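Local coordinates for protein putative pyridoxal phosphate-dependent transferase (Clostridium difficile, PDB 4DQ6) that binds pyridoxal-5'-phosphate and belongs to the class I and II aminotransferase family of fold-type I enzymes, its own role being only putatively assigned as a transferase, at residues 105-110 / 132-137; 117-122 / 167-172; 140-145 / 155-160. All coordinates share one frame; numbering follows the deposited sequence.

Contact 2 lies in the sheet of the PLP-binding domain, and contacts 1 and 3 lie beside it, toward its edge strand 137-140. Along the chain, contact 1 joins the end of helix 99-110 to the turn after helix 126-133; contact 2 pairs strand 116-119, between those helices, with strand 165-171; contact 3 falls within the excursion from one of these strands to the other. The centres of contacts 1 and 2 are about 14 Å apart, and I107 packs on I117. Contacts 2 and 3 are about 10 Å apart, with probable backbone hydrogen bonds S141-I119 and L143-E121. Contacts 1 and 3 bring helices 99-110 and 155-161 against neighbouring chain; C171 of contact 2 touches the cofactor.

Contact 1: 105-110 / 132-137; sequences LLINEL and KNNNRE
I107 and R136 run past one another in opposite directions, with methyl CG2 of I107 against the aliphatic stem of the arginine, 3.9 Å from R136 CD. The same methyl meets N134 CB at 3.9 Å, reaching both because CG2 stands anti to the backbone N of I107. This joins the last turns of helix 99-110 to the Schellman motif that ends helix 126-133, where N135 takes a positive phi. R136 bends at chi2 (54°), and its guanidinium crosses N108 obliquely, the amide and guanidinium planes 43° apart. NH1 turns back to N134 O, 2.9 Å away, in a bond bent at the hydrogen (136°), whereas NH2 is held by T111 O just beyond the helix. No direct hydrogen bond crosses; two waters bridge instead. One donates to N108 OD1 at 2.8 Å and accepts from R136 NH2, the other lies between N108 OD1 and N134 OD1. N134 ND2 bonds to V130 O and S104 OG, which holds that amide in place. N108 ND2 donates to E109 OE2 at 3.0 Å, near the amide plane. The chemistry is thus divided: apolar contact at the I107 methyl, and a water-mediated polar layer where R136 ties turn to helix end.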
loop_
_atom_site.group_PDB
_atom_site.type_symbol
_atom_site.label_atom_id
_atom_site.label_comp_id
_atom_site.label_asym_id
_atom_site.label_seq_id
_atom_site.Cartn_x
_atom_site.Cartn_y
_atom_site.Cartn_z
ATOM N N LEU A 105 2.868 -8.600 -9.633
ATOM C CA LEU A 105 4.306 -8.369 -9.818
ATOM C C LEU A 105 4.977 -9.704 -10.236
ATOM O O LEU A 105 5.859 -9.701 -11.100
ATOM C CB LEU A 105 4.976 -7.761 -8.603
ATOM C CG LEU A 105 4.563 -6.352 -8.297
ATOM C CD1 LEU A 105 5.371 -5.908 -7.077
ATOM C CD2 LEU A 105 4.652 -5.297 -9.336
ATOM N N LEU A 106 4.614 -10.815 -9.577
ATOM C CA LEU A 106 5.160 -12.136 -9.929
ATOM C C LEU A 106 4.932 -12.438 -11.399
ATOM O O LEU A 106 5.826 -12.954 -12.096
ATOM C CB LEU A 106 4.589 -13.223 -9.046
ATOM C CG LEU A 106 5.056 -13.230 -7.566
ATOM C CD1 LEU A 106 4.191 -14.154 -6.717
ATOM C CD2 LEU A 106 6.539 -13.630 -7.550
ATOM N N ILE A 107 3.744 -12.151 -11.892
ATOM C CA ILE A 107 3.408 -12.418 -13.307
ATOM C C ILE A 107 4.294 -11.588 -14.198
ATOM O O ILE A 107 4.870 -12.106 -15.230
ATOM C CB ILE A 107 1.917 -12.105 -13.589
ATOM C CG1 ILE A 107 1.036 -13.206 -13.013
ATOM C CG2 ILE A 107 1.702 -11.940 -15.092
ATOM C CD1 ILE A 107 -0.446 -12.880 -12.993
ATOM N N ASN A 108 4.417 -10.308 -13.956
ATOM C CA ASN A 108 5.299 -9.475 -14.741
ATOM C C ASN A 108 6.751 -9.951 -14.752
ATOM O O ASN A 108 7.416 -9.904 -15.842
ATOM C CB ASN A 108 5.256 -8.029 -14.263
ATOM C CG ASN A 108 5.947 -7.098 -15.227
ATOM O OD1 ASN A 108 5.507 -6.909 -16.399
ATOM N ND2 ASN A 108 7.079 -6.567 -14.795
ATOM N N GLU A 109 7.263 -10.425 -13.623
ATOM C CA GLU A 109 8.690 -10.785 -13.481
ATOM C C GLU A 109 9.018 -12.211 -13.939
ATOM O O GLU A 109 10.139 -12.452 -14.407
ATOM C CB GLU A 109 9.185 -10.575 -12.050
ATOM C CG GLU A 109 9.056 -9.167 -11.488
ATOM C CD GLU A 109 9.703 -8.107 -12.384
ATOM O OE1 GLU A 109 10.845 -8.313 -12.915
ATOM O OE2 GLU A 109 9.059 -7.051 -12.629
ATOM N N LEU A 110 8.058 -13.127 -13.816
ATOM C CA LEU A 110 8.273 -14.554 -14.120
ATOM C C LEU A 110 7.912 -14.950 -15.518
ATOM O O LEU A 110 8.249 -16.073 -15.952
ATOM C CB LEU A 110 7.463 -15.435 -13.139
ATOM C CG LEU A 110 7.945 -15.449 -11.702
ATOM C CD1 LEU A 110 6.946 -16.093 -10.733
ATOM C CD2 LEU A 110 9.326 -16.084 -11.599
ATOM N N LYS A 132 -4.923 -10.915 -17.531
ATOM C CA LYS A 132 -5.298 -10.077 -18.664
ATOM C C LYS A 132 -4.742 -8.655 -18.564
ATOM O O LYS A 132 -4.273 -8.064 -19.577
ATOM C CB LYS A 132 -6.800 -10.045 -18.837
ATOM C CG LYS A 132 -7.330 -11.412 -19.251
ATOM C CD LYS A 132 -8.833 -11.434 -19.415
ATOM C CE LYS A 132 -9.267 -12.750 -20.081
ATOM N NZ LYS A 132 -10.717 -12.955 -19.809
ATOM N N ASN A 133 -4.793 -8.083 -17.359
ATOM C CA ASN A 133 -4.354 -6.716 -17.167
ATOM C C ASN A 133 -2.823 -6.599 -17.206
ATOM O O ASN A 133 -2.275 -5.494 -17.353
ATOM C CB ASN A 133 -4.827 -6.197 -15.825
ATOM C CG ASN A 133 -6.322 -5.947 -15.755
ATOM O OD1 ASN A 133 -6.989 -5.778 -16.759
ATOM N ND2 ASN A 133 -6.829 -5.863 -14.510
ATOM N N ASN A 134 -2.144 -7.736 -17.119
ATOM C CA ASN A 134 -0.712 -7.833 -17.420
ATOM C C ASN A 134 -0.352 -8.297 -18.832
ATOM O O ASN A 134 0.805 -8.567 -19.044
ATOM C CB ASN A 134 -0.020 -8.764 -16.427
ATOM C CG ASN A 134 0.269 -8.098 -15.125
ATOM O OD1 ASN A 134 1.203 -7.308 -15.040
ATOM N ND2 ASN A 134 -0.510 -8.420 -14.113
ATOM N N ASN A 135 -1.320 -8.357 -19.736
ATOM C CA ASN A 135 -1.097 -8.729 -21.139
ATOM C C ASN A 135 -0.410 -10.078 -21.240
ATOM O O ASN A 135 0.480 -10.306 -22.083
ATOM C CB ASN A 135 -0.339 -7.628 -21.886
ATOM C CG ASN A 135 -1.037 -6.285 -21.765
ATOM O OD1 ASN A 135 -0.555 -5.380 -21.062
ATOM N ND2 ASN A 135 -2.240 -6.188 -22.339
ATOM N N ARG A 136 -0.843 -11.002 -20.402
ATOM C CA ARG A 136 -0.534 -12.394 -20.579
ATOM C C ARG A 136 -1.801 -13.072 -21.067
ATOM O O ARG A 136 -2.922 -12.507 -21.011
ATOM C CB ARG A 136 -0.019 -13.042 -19.284
ATOM C CG ARG A 136 1.474 -12.894 -18.978
ATOM C CD ARG A 136 1.994 -11.478 -18.984
ATOM N NE ARG A 136 3.383 -11.356 -18.548
ATOM C CZ ARG A 136 4.111 -10.251 -18.667
ATOM N NH1 ARG A 136 3.629 -9.165 -19.280
ATOM N NH2 ARG A 136 5.362 -10.254 -18.254
ATOM N N GLU A 137 -1.640 -14.287 -21.568
ATOM C CA GLU A 137 -2.741 -15.058 -22.152
ATOM C C GLU A 137 -3.320 -15.999 -21.094
ATOM O O GLU A 137 -2.620 -16.833 -20.569
ATOM C CB GLU A 137 -2.293 -15.912 -23.330
ATOM C CG GLU A 137 -3.459 -16.672 -23.945
ATOM C CD GLU A 137 -3.145 -17.510 -25.188
ATOM O OE1 GLU A 137 -2.058 -17.392 -25.779
ATOM O OE2 GLU A 137 -4.028 -18.323 -25.568
HETATM O O HOH W 1 2.791 -6.205 -17.028
HETATM O O HOH W 2 7.253 -7.949 -18.314
#

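Contact 2: 117-122 / 167-172; sequences IMIQEP and LFILCN
The carbonyl oxygen of M118 takes a nearly straight hydrogen bond from I169 N at 2.8 Å and also meets F168 CA at 3.4 Å in a CA-H...O contact. This is parallel pairing of strands 116-119 and 165-171 in the mixed seven-stranded sheet of the fold-type I PLP domain. M118 N donates the second backbone bond, to L167 O at 3.0 Å. On one face of the sheet, I117 CG2 sits 3.8 Å from I169 CG1, and I117 and L167 lie side by side; V131 of helix 126-133 packs on I117 and I169. The face carrying M118 and F168 is built round the phenyl ring. M118 CG is anti to its backbone N (chi1 -180°), which carries the sulfur to the ring edge in a Met-aromatic contact, SD to CE2 of F168 3.5 Å. Q120 comes to the same ring's edge, its amide turned 71° from the ring plane, while L189 and C193 of helix 183-195 pack on F168. Beyond the paired residues the strands part and water enters between them. One water joins Q120 N to I169 O; another donates to Q120 OE1 at 2.7 Å and accepts from N of C171, a residue that touches PLP.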
loop_
_atom_site.group_PDB
_atom_site.type_symbol
_atom_site.label_atom_id
_atom_site.label_comp_id
_atom_site.label_asym_id
_atom_site.label_seq_id
_atom_site.Cartn_x
_atom_site.Cartn_y
_atom_site.Cartn_z
ATOM N N ILE A 117 -0.815 -18.468 -18.791
ATOM C CA ILE A 117 -0.974 -18.656 -17.353
ATOM C C ILE A 117 -2.332 -19.324 -17.181
ATOM O O ILE A 117 -3.353 -18.859 -17.735
ATOM C CB ILE A 117 -0.940 -17.301 -16.618
ATOM C CG1 ILE A 117 0.430 -16.608 -16.795
ATOM C CG2 ILE A 117 -1.305 -17.538 -15.150
ATOM C CD1 ILE A 117 0.551 -15.230 -16.166
ATOM N N MET A 118 -2.337 -20.384 -16.375
ATOM C CA MET A 118 -3.491 -21.214 -16.200
ATOM C C MET A 118 -4.142 -20.980 -14.859
ATOM O O MET A 118 -3.436 -20.832 -13.825
ATOM C CB MET A 118 -3.108 -22.699 -16.358
ATOM C CG MET A 118 -4.256 -23.650 -16.197
ATOM S SD MET A 118 -3.922 -25.424 -16.415
ATOM C CE MET A 118 -3.759 -25.546 -18.176
ATOM N N ILE A 119 -5.478 -20.885 -14.906
ATOM C CA ILE A 119 -6.314 -20.830 -13.653
ATOM C C ILE A 119 -7.439 -21.853 -13.728
ATOM O O ILE A 119 -7.668 -22.448 -14.815
ATOM C CB ILE A 119 -6.905 -19.430 -13.358
ATOM C CG1 ILE A 119 -7.998 -19.057 -14.341
ATOM C CG2 ILE A 119 -5.808 -18.345 -13.232
ATOM C CD1 ILE A 119 -8.708 -17.739 -14.014
ATOM N N GLN A 120 -8.121 -22.170 -12.624
ATOM C CA GLN A 120 -9.290 -23.061 -12.608
ATOM C C GLN A 120 -10.546 -22.302 -12.203
ATOM O O GLN A 120 -10.636 -21.783 -11.071
ATOM C CB GLN A 120 -9.089 -24.202 -11.628
ATOM C CG GLN A 120 -7.816 -25.004 -11.817
ATOM C CD GLN A 120 -7.528 -25.976 -10.702
ATOM O OE1 GLN A 120 -7.313 -25.585 -9.552
ATOM N NE2 GLN A 120 -7.515 -27.263 -11.021
ATOM N N GLU A 121 -11.503 -22.205 -13.079
ATOM C CA GLU A 121 -12.783 -21.526 -12.817
ATOM C C GLU A 121 -13.891 -22.519 -12.480
ATOM O O GLU A 121 -13.858 -23.665 -12.886
ATOM C CB GLU A 121 -13.157 -20.704 -14.050
ATOM C CG GLU A 121 -12.259 -19.455 -14.103
ATOM C CD GLU A 121 -12.674 -18.392 -15.095
ATOM O OE1 GLU A 121 -13.445 -18.727 -15.999
ATOM O OE2 GLU A 121 -12.220 -17.213 -14.959
ATOM N N PRO A 122 -14.911 -22.099 -11.724
ATOM C CA PRO A 122 -15.111 -20.714 -11.260
ATOM C C PRO A 122 -14.146 -20.370 -10.149
ATOM O O PRO A 122 -13.926 -21.207 -9.239
ATOM C CB PRO A 122 -16.556 -20.737 -10.809
ATOM C CG PRO A 122 -16.811 -22.168 -10.380
ATOM C CD PRO A 122 -15.970 -23.022 -11.330
ATOM N N LEU A 167 2.959 -20.579 -15.863
ATOM C CA LEU A 167 2.535 -20.426 -14.441
ATOM C C LEU A 167 1.146 -20.989 -14.274
ATOM O O LEU A 167 0.319 -20.901 -15.192
ATOM C CB LEU A 167 2.446 -18.928 -13.901
ATOM C CG LEU A 167 3.700 -18.057 -13.892
ATOM C CD1 LEU A 167 3.404 -16.607 -13.458
ATOM C CD2 LEU A 167 4.720 -18.677 -12.935
ATOM N N PHE A 168 0.889 -21.506 -13.062
ATOM C CA PHE A 168 -0.406 -21.996 -12.660
ATOM C C PHE A 168 -0.788 -21.284 -11.398
ATOM O O PHE A 168 0.016 -21.313 -10.422
ATOM C CB PHE A 168 -0.351 -23.538 -12.470
ATOM C CG PHE A 168 -1.699 -24.172 -12.186
ATOM C CD1 PHE A 168 -2.290 -24.011 -10.937
ATOM C CD2 PHE A 168 -2.371 -24.959 -13.178
ATOM C CE1 PHE A 168 -3.513 -24.605 -10.681
ATOM C CE2 PHE A 168 -3.615 -25.518 -12.909
ATOM C CZ PHE A 168 -4.168 -25.331 -11.655
ATOM N N ILE A 169 -1.964 -20.648 -11.414
ATOM C CA ILE A 169 -2.379 -19.947 -10.201
ATOM C C ILE A 169 -3.458 -20.818 -9.519
ATOM O O ILE A 169 -4.533 -21.043 -10.105
ATOM C CB ILE A 169 -2.914 -18.505 -10.455
ATOM C CG1 ILE A 169 -2.029 -17.692 -11.389
ATOM C CG2 ILE A 169 -3.121 -17.779 -9.096
ATOM C CD1 ILE A 169 -2.474 -16.254 -11.617
ATOM N N LEU A 170 -3.140 -21.299 -8.315
ATOM C CA LEU A 170 -3.938 -22.260 -7.612
ATOM C C LEU A 170 -4.603 -21.458 -6.469
ATOM O O LEU A 170 -3.966 -20.571 -5.800
ATOM C CB LEU A 170 -3.078 -23.372 -7.000
ATOM C CG LEU A 170 -3.627 -24.217 -5.841
ATOM C CD1 LEU A 170 -4.711 -25.126 -6.416
ATOM C CD2 LEU A 170 -2.545 -25.030 -5.169
ATOM N N CYS A 171 -5.906 -21.700 -6.227
ATOM C CA CYS A 171 -6.588 -21.176 -5.060
ATOM C C CYS A 171 -6.824 -22.291 -4.049
ATOM O O CYS A 171 -7.500 -23.247 -4.375
ATOM C CB CYS A 171 -7.917 -20.559 -5.519
ATOM S SG CYS A 171 -8.651 -19.359 -4.397
ATOM N N ASN A 172 -6.275 -22.156 -2.823
ATOM C CA ASN A 172 -6.291 -23.230 -1.809
ATOM C C ASN A 172 -6.345 -22.686 -0.425
ATOM O O ASN A 172 -5.337 -22.273 0.056
ATOM C CB ASN A 172 -4.990 -24.059 -2.074
ATOM C CG ASN A 172 -4.699 -25.169 -1.085
ATOM O OD1 ASN A 172 -5.579 -25.885 -0.740
ATOM N ND2 ASN A 172 -3.379 -25.372 -0.723
HETATM O O HOH W 3 -7.567 -23.372 -8.050
HETATM O O HOH W 4 -7.222 -21.320 -9.977
#

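Contact 3: 140-145 / 155-160; sequences ISPLQK and YEDIEN
S141 lays its hydroxyl against the side chains of D157 and I158, with OG 3.4 Å from I158 CG1. Here the edge of the large-domain sheet of a fold-type I enzyme, just after strand 137-140, meets the first turns of helix 155-161. The hydroxyl is directed at the helix because OG stands anti to the backbone N of S141 (chi1 171°). It donates to D157 OD2 at 2.9 Å, using the lone pair of that oxygen which faces away from OD1. The carboxylate also lies close to the chain just after the strand: OD2 is 3.2 Å from S141 CA and 3.6 Å from P142 CD, the proline ring crossing D157 at about a right angle. The main partner of D157 is K161, whose NZ forms a salt bridge with OD2 and also bonds to I140 O. One carboxylate oxygen thus receives both the serine hydroxyl and the lysine, an environment that would probably favour the charged form of the aspartate. I158 lies beside S141 and packs on M118 of the sheet and on L189 and I192 of helix 183-195. Farther along, a water makes weak hydrogen bonds to both segments, 3.4 Å from Q144 OE1 and 3.5 Å from Y155 N.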
loop_
_atom_site.group_PDB
_atom_site.type_symbol
_atom_site.label_atom_id
_atom_site.label_comp_id
_atom_site.label_asym_id
_atom_site.label_seq_id
_atom_site.Cartn_x
_atom_site.Cartn_y
_atom_site.Cartn_z
ATOM N N ILE A 140 -7.858 -21.326 -19.135
ATOM C CA ILE A 140 -8.764 -21.734 -18.035
ATOM C C ILE A 140 -8.983 -23.247 -18.164
ATOM O O ILE A 140 -9.395 -23.734 -19.234
ATOM C CB ILE A 140 -10.105 -21.017 -18.136
ATOM C CG1 ILE A 140 -9.901 -19.492 -18.242
ATOM C CG2 ILE A 140 -11.026 -21.466 -16.975
ATOM C CD1 ILE A 140 -11.134 -18.648 -18.513
ATOM N N SER A 141 -8.680 -23.984 -17.087
ATOM C CA SER A 141 -9.071 -25.351 -16.920
ATOM C C SER A 141 -10.204 -25.460 -15.934
ATOM O O SER A 141 -9.946 -25.402 -14.736
ATOM C CB SER A 141 -7.891 -26.221 -16.488
ATOM O OG SER A 141 -8.354 -27.518 -16.141
ATOM N N PRO A 142 -11.447 -25.504 -16.404
ATOM C CA PRO A 142 -12.546 -25.416 -15.411
ATOM C C PRO A 142 -12.495 -26.590 -14.437
ATOM O O PRO A 142 -12.122 -27.712 -14.780
ATOM C CB PRO A 142 -13.802 -25.414 -16.244
ATOM C CG PRO A 142 -13.382 -25.055 -17.645
ATOM C CD PRO A 142 -11.946 -25.502 -17.785
ATOM N N LEU A 143 -12.802 -26.311 -13.178
ATOM C CA LEU A 143 -13.066 -27.427 -12.255
ATOM C C LEU A 143 -14.167 -28.322 -12.836
ATOM O O LEU A 143 -15.018 -27.878 -13.601
ATOM C CB LEU A 143 -13.452 -26.927 -10.870
ATOM C CG LEU A 143 -12.427 -26.066 -10.149
ATOM C CD1 LEU A 143 -13.058 -25.610 -8.839
ATOM C CD2 LEU A 143 -11.138 -26.774 -9.866
ATOM N N GLN A 144 -14.124 -29.610 -12.497
ATOM C CA GLN A 144 -15.174 -30.565 -12.900
ATOM C C GLN A 144 -16.202 -30.592 -11.761
ATOM O O GLN A 144 -15.846 -30.909 -10.606
ATOM C CB GLN A 144 -14.590 -31.971 -13.169
ATOM C CG GLN A 144 -15.599 -33.080 -13.482
ATOM C CD GLN A 144 -14.893 -34.414 -13.861
ATOM O OE1 GLN A 144 -13.686 -34.581 -13.669
ATOM N NE2 GLN A 144 -15.658 -35.351 -14.431
ATOM N N LYS A 145 -17.452 -30.280 -12.077
ATOM C CA LYS A 145 -18.558 -30.514 -11.168
ATOM C C LYS A 145 -19.043 -31.933 -11.392
ATOM O O LYS A 145 -19.507 -32.257 -12.499
ATOM C CB LYS A 145 -19.706 -29.544 -11.338
ATOM C CG LYS A 145 -20.702 -29.698 -10.198
ATOM C CD LYS A 145 -21.835 -28.711 -10.370
ATOM C CE LYS A 145 -22.810 -28.806 -9.236
ATOM N NZ LYS A 145 -23.947 -27.887 -9.542
ATOM N N TYR A 155 -7.994 -33.010 -14.138
ATOM C CA TYR A 155 -6.582 -33.252 -14.351
ATOM C C TYR A 155 -6.296 -33.530 -15.815
ATOM O O TYR A 155 -5.235 -33.112 -16.303
ATOM C CB TYR A 155 -6.085 -34.394 -13.462
ATOM C CG TYR A 155 -6.145 -34.096 -11.985
ATOM C CD1 TYR A 155 -5.265 -33.177 -11.394
ATOM C CD2 TYR A 155 -7.094 -34.686 -11.211
ATOM C CE1 TYR A 155 -5.306 -32.903 -10.047
ATOM C CE2 TYR A 155 -7.129 -34.412 -9.855
ATOM C CZ TYR A 155 -6.263 -33.504 -9.309
ATOM O OH TYR A 155 -6.295 -33.264 -7.963
ATOM N N GLU A 156 -7.198 -34.251 -16.506
ATOM C CA GLU A 156 -7.085 -34.481 -17.939
ATOM C C GLU A 156 -7.109 -33.150 -18.680
ATOM O O GLU A 156 -6.332 -32.952 -19.609
ATOM C CB GLU A 156 -8.232 -35.393 -18.457
ATOM C CG GLU A 156 -8.139 -35.799 -19.924
ATOM C CD GLU A 156 -9.317 -36.655 -20.398
ATOM O OE1 GLU A 156 -9.117 -37.509 -21.284
ATOM O OE2 GLU A 156 -10.439 -36.463 -19.879
ATOM N N ASP A 157 -8.012 -32.247 -18.297
ATOM C CA ASP A 157 -8.129 -30.960 -18.993
ATOM C C ASP A 157 -6.869 -30.117 -18.814
ATOM O O ASP A 157 -6.383 -29.500 -19.791
ATOM C CB ASP A 157 -9.373 -30.196 -18.537
ATOM C CG ASP A 157 -9.654 -28.990 -19.365
ATOM O OD1 ASP A 157 -9.991 -29.120 -20.582
ATOM O OD2 ASP A 157 -9.487 -27.887 -18.813
ATOM N N ILE A 158 -6.325 -30.125 -17.589
ATOM C CA ILE A 158 -5.078 -29.411 -17.251
ATOM C C ILE A 158 -3.958 -29.923 -18.154
ATOM O O ILE A 158 -3.281 -29.140 -18.846
ATOM C CB ILE A 158 -4.640 -29.678 -15.825
ATOM C CG1 ILE A 158 -5.638 -29.030 -14.845
ATOM C CG2 ILE A 158 -3.290 -29.062 -15.560
ATOM C CD1 ILE A 158 -5.397 -29.324 -13.354
ATOM N N GLU A 159 -3.794 -31.247 -18.185
ATOM C CA GLU A 159 -2.814 -31.890 -19.091
ATOM C C GLU A 159 -3.001 -31.495 -20.549
ATOM O O GLU A 159 -2.002 -31.187 -21.269
ATOM C CB GLU A 159 -2.952 -33.408 -18.977
ATOM C CG GLU A 159 -2.201 -34.019 -17.816
ATOM C CD GLU A 159 -0.709 -34.199 -18.094
ATOM O OE1 GLU A 159 -0.212 -33.792 -19.163
ATOM O OE2 GLU A 159 -0.026 -34.752 -17.209
ATOM N N ASN A 160 -4.253 -31.472 -20.990
ATOM C CA ASN A 160 -4.581 -31.186 -22.389
ATOM C C ASN A 160 -4.237 -29.743 -22.794
ATOM O O ASN A 160 -3.993 -29.443 -23.950
ATOM C CB ASN A 160 -6.069 -31.410 -22.628
ATOM C CG ASN A 160 -6.388 -32.832 -23.077
ATOM O OD1 ASN A 160 -5.532 -33.709 -22.972
ATOM N ND2 ASN A 160 -7.637 -33.090 -23.466
HETATM O O HOH W 5 -10.505 -34.934 -12.656
#